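Local coordinates for CaaX farnesyltransferase alpha subunit Ram2 (Aspergillus fumigatus, PDB 4L9P), which is the alpha subunit of a protein farnesyltransferase, which probably transfers an isoprenoid to the cysteine of CAAX-motif proteins, at residues 324-327 and 328-331. The protein carries 1 engineered substitution. Sequence-based numbering, arbitrary orientation.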
loop_
_atom_site.group_PDB
_atom_site.type_symbol
_atom_site.label_atom_id
_atom_site.label_comp_id
_atom_site.label_asym_id
_atom_site.label_seq_id
_atom_site.Cartn_x
_atom_site.Cartn_y
_atom_site.Cartn_z
ATOM N N ALA A 324 -11.508 31.175 16.808
ATOM C CA ALA A 324 -10.355 30.330 17.140
ATOM C C ALA A 324 -10.608 29.508 18.414
ATOM O O ALA A 324 -10.349 28.287 18.451
ATOM C CB ALA A 324 -9.063 31.168 17.265
ATOM N N ALA A 325 -11.156 30.152 19.445
ATOM C CA ALA A 325 -11.445 29.444 20.690
ATOM C C ALA A 325 -12.478 28.329 20.467
ATOM O O ALA A 325 -12.401 27.265 21.095
ATOM C CB ALA A 325 -11.923 30.443 21.791
ATOM N N GLU A 326 -13.488 28.634 19.677
ATOM C CA GLU A 326 -14.528 27.634 19.401
ATOM C C GLU A 326 -13.939 26.433 18.637
ATOM O O GLU A 326 -14.344 25.306 18.907
ATOM C CB GLU A 326 -15.695 28.229 18.621
ATOM C CG GLU A 326 -16.868 27.302 18.395
ATOM C CD GLU A 326 -17.697 26.970 19.642
ATOM O OE1 GLU A 326 -18.529 26.031 19.574
ATOM O OE2 GLU A 326 -17.512 27.594 20.691
ATOM N N ALA A 327 -13.008 26.680 17.700
ATOM C CA ALA A 327 -12.337 25.599 16.987
ATOM C C ALA A 327 -11.595 24.746 17.996
ATOM O O ALA A 327 -11.671 23.501 17.918
ATOM C CB ALA A 327 -11.382 26.116 15.903
ATOM N N VAL A 328 -10.879 25.397 18.926
ATOM C CA VAL A 328 -10.151 24.660 19.932
ATOM C C VAL A 328 -11.080 23.830 20.819
ATOM O O VAL A 328 -10.785 22.677 21.206
ATOM C CB VAL A 328 -9.230 25.578 20.751
ATOM C CG1 VAL A 328 -8.615 24.810 21.916
ATOM C CG2 VAL A 328 -8.147 26.147 19.839
ATOM N N LYS A 329 -12.245 24.395 21.162
ATOM C CA LYS A 329 -13.209 23.607 21.909
ATOM C C LYS A 329 -13.644 22.330 21.141
ATOM O O LYS A 329 -13.797 21.260 21.765
ATOM C CB LYS A 329 -14.450 24.466 22.176
ATOM C CG LYS A 329 -15.477 23.770 23.000
ATOM C CD LYS A 329 -16.759 24.640 23.097
ATOM C CE LYS A 329 -17.860 23.888 23.885
ATOM N NZ LYS A 329 -19.152 24.655 24.064
ATOM N N MET A 330 -13.952 22.463 19.838
ATOM C CA MET A 330 -14.363 21.291 19.052
ATOM C C MET A 330 -13.243 20.247 19.078
ATOM O O MET A 330 -13.521 19.060 19.265
ATOM C CB MET A 330 -14.683 21.713 17.622
ATOM C CG MET A 330 -15.880 22.607 17.479
ATOM S SD MET A 330 -17.420 21.849 18.097
ATOM C CE MET A 330 -17.528 22.597 19.778
ATOM N N LEU A 331 -11.983 20.701 18.917
ATOM C CA LEU A 331 -10.871 19.757 18.866
ATOM C C LEU A 331 -10.649 19.079 20.224
ATOM O O LEU A 331 -10.205 17.933 20.318
ATOM C CB LEU A 331 -9.632 20.476 18.365
ATOM C CG LEU A 331 -9.706 20.848 16.863
ATOM C CD1 LEU A 331 -8.687 21.943 16.582
ATOM C CD2 LEU A 331 -9.333 19.631 15.941
HETATM O O HOH W 1 -19.978 25.092 21.348
#
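Glu-326 and Lys-329 both set CG anti to the backbone N (chi1 -175° and -177°), and this sends the two chains the same way, side by side. Lys-329 stays fully extended, whereas Glu-326 bends at chi2 (70°), which lays its carboxylate alongside the lysine methylenes, with OE2 3.9 Å from Lys-329 CD. The charged ends do not meet directly: Glu-326 OE1 stands 4.7 Å from Lys-329 NZ. One water spans the gap, donating to Glu-326 OE1 at 2.5 Å and accepting from Lys-329 NZ at 2.9 Å, an indirect i to i+3 pairing of opposite charges. One turn on from Glu-326, Met-330 curls at chi2 and chi3 until its CE methyl lies 3.6 Å from the same Glu-326 OE1. Beneath these side chains runs regular alpha-helix, part of helix 323-338 in the all-helical alpha subunit; four successive i to i+4 bonds include Met-330 N to Glu-326 O at 3.0 Å. Val-328 turns CG2 back beside its own N, 3.4 Å from Ala-324 O. Ala-327 and Leu-331, joined by another backbone bond, sit on the buried side against helix 343-362, where Leu-331 touches Trp-346 and Ile-350, while Met-330 packs on Ile-307 and Ala-311 of helix 304-317.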